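Local coordinates for putative dihydrodipicolinate synthase family protein (Coccidioides immitis, PDB 3QFE) that is of unestablished function but belongs to the dihydrodipicolinate synthase family, whose members fold as TIM barrels, at residues V50-N55 / E64-L69; T72-V77 / F81-G86. All coordinates share one frame; numbering follows the deposited sequence.

Interaction 1 of 2, residues V50-N55 / E64-L69; sequences VILGTN and EERAQL
L52 directs its two methyl branches at different parts of the helical segment 64-69. CD2 meets CD1 of L69 at 3.7 Å, an apolar contact in which the two leucine side chains run at a slant to each other. CD1 turns to R66, where it lies 3.8 Å from the backbone O and equally near NH1; CB and CG of that arginine touch the same methyl, which approaches the guanidinium obliquely. R66 is extended from CG to NE, and with chi1 at -80° CG lies anti to the carbonyl carbon, a course that carries the chain past CD1 of L52. In the TIM-barrel fold of this family, the loop 52-62 leads from strand 48-51 to helix 63-77, and these contacts pack the start of the helix against the end of the strand. I51 adds a looser touch: its CG2 stands 4.3 Å from CB of L69 and 4.2 Å from O of L69. No hydrogen bond crosses between the segments, and all four touching residues are buried. L61 covers both L52 and L69, while Y38 of helix 31-42 reaches I51 and L69.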
loop_
_atom_site.group_PDB
_atom_site.type_symbol
_atom_site.label_atom_id
_atom_site.label_comp_id
_atom_site.label_asym_id
_atom_site.label_seq_id
_atom_site.Cartn_x
_atom_site.Cartn_y
_atom_site.Cartn_z
ATOM N N VAL A 50 -0.358 -4.003 -2.302
ATOM C CA VAL A 50 -0.433 -2.833 -3.133
ATOM C C VAL A 50 0.890 -2.704 -3.865
ATOM O O VAL A 50 1.926 -2.523 -3.236
ATOM C CB VAL A 50 -0.773 -1.568 -2.310
ATOM C CG1 VAL A 50 -0.616 -0.312 -3.165
ATOM C CG2 VAL A 50 -2.191 -1.692 -1.731
ATOM N N ILE A 51 0.847 -2.857 -5.186
ATOM C CA ILE A 51 2.026 -2.745 -6.022
ATOM C C ILE A 51 2.001 -1.387 -6.712
ATOM O O ILE A 51 0.989 -0.987 -7.277
ATOM C CB ILE A 51 2.078 -3.891 -7.084
ATOM C CG1 ILE A 51 1.854 -5.253 -6.416
ATOM C CG2 ILE A 51 3.400 -3.890 -7.843
ATOM C CD1 ILE A 51 2.848 -5.579 -5.284
ATOM N N LEU A 52 3.121 -0.690 -6.665
ATOM C CA LEU A 52 3.269 0.618 -7.279
ATOM C C LEU A 52 2.576 1.687 -6.474
ATOM O O LEU A 52 2.156 2.698 -7.016
ATOM C CB LEU A 52 2.805 0.661 -8.745
ATOM C CG LEU A 52 3.269 -0.423 -9.720
ATOM C CD1 LEU A 52 2.605 -0.195 -11.086
ATOM C CD2 LEU A 52 4.788 -0.458 -9.828
ATOM N N GLY A 53 2.473 1.476 -5.173
ATOM C CA GLY A 53 2.114 2.565 -4.260
ATOM C C GLY A 53 3.250 3.565 -4.239
ATOM O O GLY A 53 4.223 3.431 -4.988
ATOM N N THR A 54 3.145 4.567 -3.380
ATOM C CA THR A 54 4.171 5.620 -3.283
ATOM C C THR A 54 5.494 5.070 -2.712
ATOM O O THR A 54 6.586 5.522 -3.108
ATOM C CB THR A 54 3.615 6.820 -2.463
ATOM O OG1 THR A 54 2.592 7.476 -3.239
ATOM C CG2 THR A 54 4.720 7.835 -2.065
ATOM N N ASN A 55 5.374 4.093 -1.796
ATOM C CA ASN A 55 6.513 3.380 -1.218
ATOM C C ASN A 55 7.365 2.592 -2.233
ATOM O O ASN A 55 8.517 2.279 -1.966
ATOM C CB ASN A 55 6.041 2.448 -0.089
ATOM C CG ASN A 55 5.595 3.216 1.138
ATOM O OD1 ASN A 55 6.421 3.677 1.932
ATOM N ND2 ASN A 55 4.281 3.394 1.288
ATOM N N GLU A 64 7.153 0.417 -18.804
ATOM C CA GLU A 64 7.488 -0.996 -18.898
ATOM C C GLU A 64 7.876 -1.611 -17.532
ATOM O O GLU A 64 7.493 -2.744 -17.207
ATOM C CB GLU A 64 8.598 -1.162 -19.924
ATOM C CG GLU A 64 9.013 -2.563 -20.157
ATOM C CD GLU A 64 9.732 -2.753 -21.486
ATOM O OE1 GLU A 64 9.669 -1.839 -22.364
ATOM O OE2 GLU A 64 10.345 -3.838 -21.644
ATOM N N GLU A 65 8.615 -0.864 -16.727
ATOM C CA GLU A 65 8.995 -1.365 -15.411
ATOM C C GLU A 65 7.764 -1.556 -14.537
ATOM O O GLU A 65 7.641 -2.568 -13.834
ATOM C CB GLU A 65 10.029 -0.453 -14.749
ATOM C CG GLU A 65 11.406 -0.582 -15.426
ATOM C CD GLU A 65 12.411 0.487 -14.993
ATOM O OE1 GLU A 65 11.999 1.521 -14.446
ATOM O OE2 GLU A 65 13.623 0.289 -15.211
ATOM N N ARG A 66 6.841 -0.597 -14.608
ATOM C CA ARG A 66 5.581 -0.704 -13.898
ATOM C C ARG A 66 4.883 -2.017 -14.176
ATOM O O ARG A 66 4.437 -2.680 -13.248
ATOM C CB ARG A 66 4.637 0.442 -14.268
ATOM C CG ARG A 66 4.933 1.745 -13.550
ATOM C CD ARG A 66 4.112 2.845 -14.208
ATOM N NE ARG A 66 4.161 4.095 -13.477
ATOM C CZ ARG A 66 3.371 4.395 -12.447
ATOM N NH1 ARG A 66 2.469 3.512 -12.022
ATOM N NH2 ARG A 66 3.490 5.588 -11.854
ATOM N N ALA A 67 4.765 -2.366 -15.453
ATOM C CA ALA A 67 4.084 -3.601 -15.893
ATOM C C ALA A 67 4.820 -4.862 -15.445
ATOM O O ALA A 67 4.195 -5.868 -15.134
ATOM C CB ALA A 67 3.903 -3.612 -17.456
ATOM N N GLN A 68 6.150 -4.823 -15.472
ATOM C CA GLN A 68 6.949 -5.977 -15.054
ATOM C C GLN A 68 6.748 -6.230 -13.567
ATOM O O GLN A 68 6.689 -7.375 -13.134
ATOM C CB GLN A 68 8.442 -5.788 -15.368
ATOM C CG GLN A 68 8.695 -5.921 -16.833
ATOM C CD GLN A 68 10.056 -5.397 -17.283
ATOM O OE1 GLN A 68 10.750 -4.667 -16.554
ATOM N NE2 GLN A 68 10.444 -5.776 -18.501
ATOM N N LEU A 69 6.627 -5.169 -12.787
ATOM C CA LEU A 69 6.473 -5.363 -11.356
ATOM C C LEU A 69 5.127 -5.980 -11.055
ATOM O O LEU A 69 5.051 -6.889 -10.241
ATOM C CB LEU A 69 6.667 -4.072 -10.600
ATOM C CG LEU A 69 8.104 -3.574 -10.502
ATOM C CD1 LEU A 69 8.049 -2.227 -9.799
ATOM C CD2 LEU A 69 8.962 -4.572 -9.691
#

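Interaction 2 of 2, residues T72-V77 / F81-G86; sequences TARKAV and FPIMAG
Helix 72-77 runs nearly antiparallel to strand 83-86, at 165° between their N-to-C directions and 10.0 Å between their short axes, with R74 facing I83 and V77 facing F81. R74 supplies the polar link: NH1 donates a hydrogen bond to O of F81 at 2.7 Å, with an N-H...O angle of 151°, while the oxygen sits somewhat out of the guanidinium plane. CG of R74 is anti to the backbone N (chi1 174°), and bends at chi2 and chi3 bring the guanidinium across to the strand. The same guanidinium rests with one face on CD1 of I83, which lies 3.7 Å above the plane and over its centre. That methyl is wedged close to the helix backbone as well, 3.4 Å from N of R74, and touches CB of A73 at 3.7 Å. V77 closes the other end of the contact. Its CG2 packs on CB of F81 at 3.5 Å and on CD1 of I83 at 3.8 Å, and the V77 and F81 side chains cross at about a right angle. NH1 of R74 also bonds O of G78, tying the helix end to the strand start in the return half of a beta-alpha-beta unit of the TIM barrel. Its NH2 reaches O of G106 and OD1 of N108, just before strand 109-112, and that OD1 also accepts from N of I83. On the neighbouring strand 48-51, I51 touches A73 and I83, and L49 touches V77 and F81; helix 31-42 flanks A73 and V77 through Y38 and A42.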
loop_
_atom_site.group_PDB
_atom_site.type_symbol
_atom_site.label_atom_id
_atom_site.label_comp_id
_atom_site.label_asym_id
_atom_site.label_seq_id
_atom_site.Cartn_x
_atom_site.Cartn_y
_atom_site.Cartn_z
ATOM N N THR A 72 5.312 -9.561 -12.023
ATOM C CA THR A 72 6.168 -10.243 -11.064
ATOM C C THR A 72 5.387 -10.466 -9.752
ATOM O O THR A 72 5.432 -11.573 -9.189
ATOM C CB THR A 72 7.504 -9.471 -10.867
ATOM O OG1 THR A 72 8.229 -9.488 -12.102
ATOM C CG2 THR A 72 8.370 -10.085 -9.763
ATOM N N ALA A 73 4.639 -9.449 -9.301
ATOM C CA ALA A 73 3.770 -9.614 -8.152
ATOM C C ALA A 73 2.821 -10.785 -8.362
ATOM O O ALA A 73 2.807 -11.712 -7.535
ATOM C CB ALA A 73 3.005 -8.325 -7.816
ATOM N N ARG A 74 2.077 -10.797 -9.476
ATOM C CA ARG A 74 1.108 -11.883 -9.726
ATOM C C ARG A 74 1.759 -13.275 -9.685
ATOM O O ARG A 74 1.206 -14.203 -9.112
ATOM C CB ARG A 74 0.359 -11.665 -11.048
ATOM C CG ARG A 74 -0.577 -12.816 -11.481
ATOM C CD ARG A 74 -1.646 -13.052 -10.411
ATOM N NE ARG A 74 -2.497 -11.872 -10.203
ATOM C CZ ARG A 74 -3.188 -11.623 -9.086
ATOM N NH1 ARG A 74 -3.126 -12.456 -8.043
ATOM N NH2 ARG A 74 -3.937 -10.513 -8.999
ATOM N N LYS A 75 2.932 -13.412 -10.297
ATOM C CA LYS A 75 3.661 -14.678 -10.295
ATOM C C LYS A 75 4.081 -15.067 -8.856
ATOM O O LYS A 75 4.013 -16.233 -8.478
ATOM C CB LYS A 75 4.870 -14.591 -11.229
ATOM C CG LYS A 75 5.708 -15.851 -11.308
ATOM C CD LYS A 75 6.890 -15.714 -12.312
ATOM C CE LYS A 75 7.937 -16.849 -12.108
ATOM N NZ LYS A 75 9.251 -16.598 -12.801
ATOM N N ALA A 76 4.480 -14.088 -8.053
ATOM C CA ALA A 76 4.936 -14.361 -6.683
ATOM C C ALA A 76 3.832 -14.856 -5.766
ATOM O O ALA A 76 4.112 -15.635 -4.862
ATOM C CB ALA A 76 5.556 -13.103 -6.067
ATOM N N VAL A 77 2.596 -14.379 -5.974
ATOM C CA VAL A 77 1.504 -14.612 -5.012
ATOM C C VAL A 77 0.452 -15.646 -5.490
ATOM O O VAL A 77 -0.323 -16.177 -4.683
ATOM C CB VAL A 77 0.830 -13.281 -4.548
ATOM C CG1 VAL A 77 1.888 -12.218 -4.212
ATOM C CG2 VAL A 77 -0.152 -12.721 -5.613
ATOM N N PHE A 81 -4.494 -14.424 -4.663
ATOM C CA PHE A 81 -4.094 -13.384 -3.736
ATOM C C PHE A 81 -4.249 -11.994 -4.390
ATOM O O PHE A 81 -3.733 -11.750 -5.487
ATOM C CB PHE A 81 -2.644 -13.614 -3.287
ATOM C CG PHE A 81 -2.251 -12.838 -2.037
ATOM C CD1 PHE A 81 -2.407 -13.413 -0.777
ATOM C CD2 PHE A 81 -1.742 -11.542 -2.133
ATOM C CE1 PHE A 81 -2.060 -12.703 0.372
ATOM C CE2 PHE A 81 -1.390 -10.833 -1.017
ATOM C CZ PHE A 81 -1.544 -11.395 0.242
ATOM N N PRO A 82 -4.967 -11.082 -3.717
ATOM C CA PRO A 82 -5.370 -9.786 -4.271
ATOM C C PRO A 82 -4.189 -8.859 -4.519
ATOM O O PRO A 82 -3.285 -8.742 -3.676
ATOM C CB PRO A 82 -6.280 -9.197 -3.182
ATOM C CG PRO A 82 -6.718 -10.381 -2.341
ATOM C CD PRO A 82 -5.556 -11.331 -2.388
ATOM N N ILE A 83 -4.193 -8.232 -5.686
ATOM C CA ILE A 83 -3.213 -7.236 -5.998
ATOM C C ILE A 83 -3.889 -5.945 -6.444
ATOM O O ILE A 83 -4.723 -5.954 -7.343
ATOM C CB ILE A 83 -2.230 -7.718 -7.081
ATOM C CG1 ILE A 83 -1.254 -8.750 -6.503
ATOM C CG2 ILE A 83 -1.444 -6.537 -7.667
ATOM C CD1 ILE A 83 -0.514 -9.498 -7.619
ATOM N N MET A 84 -3.514 -4.853 -5.787
ATOM C CA MET A 84 -3.989 -3.534 -6.104
ATOM C C MET A 84 -2.812 -2.769 -6.687
ATOM O O MET A 84 -1.771 -2.639 -6.054
ATOM C CB MET A 84 -4.518 -2.858 -4.826
ATOM C CG MET A 84 -5.182 -1.466 -5.041
ATOM S SD MET A 84 -5.753 -0.801 -3.459
ATOM C CE MET A 84 -6.896 -2.042 -2.829
ATOM N N ALA A 85 -2.964 -2.263 -7.898
ATOM C CA ALA A 85 -1.864 -1.590 -8.560
ATOM C C ALA A 85 -2.079 -0.084 -8.575
ATOM O O ALA A 85 -3.146 0.391 -8.981
ATOM C CB ALA A 85 -1.723 -2.110 -9.989
ATOM N N GLY A 86 -1.062 0.666 -8.157
ATOM C CA GLY A 86 -1.069 2.124 -8.297
ATOM C C GLY A 86 -0.895 2.479 -9.764
ATOM O O GLY A 86 -0.093 1.856 -10.482
#

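In the fold
Interactions 1 and 2 are the successive halves of one beta-alpha-beta unit: interaction 1 packs strand 48-51 on the beginning of helix 63-77, and interaction 2 packs the end of that helix on strand 83-86. Their centres lie 10 Å apart. The two strands are parallel neighbours in the barrel sheet, joined by probable hydrogen bonds from I51 N to M84 O and from G86 N to I51 O, each 2.8 Å. The two interactions also touch by packing, with O of G86 3.4 Å from both R66 NH1 and L52 CD1. The modelled calcium ion, at A315 and S318, involves residues of neither contact.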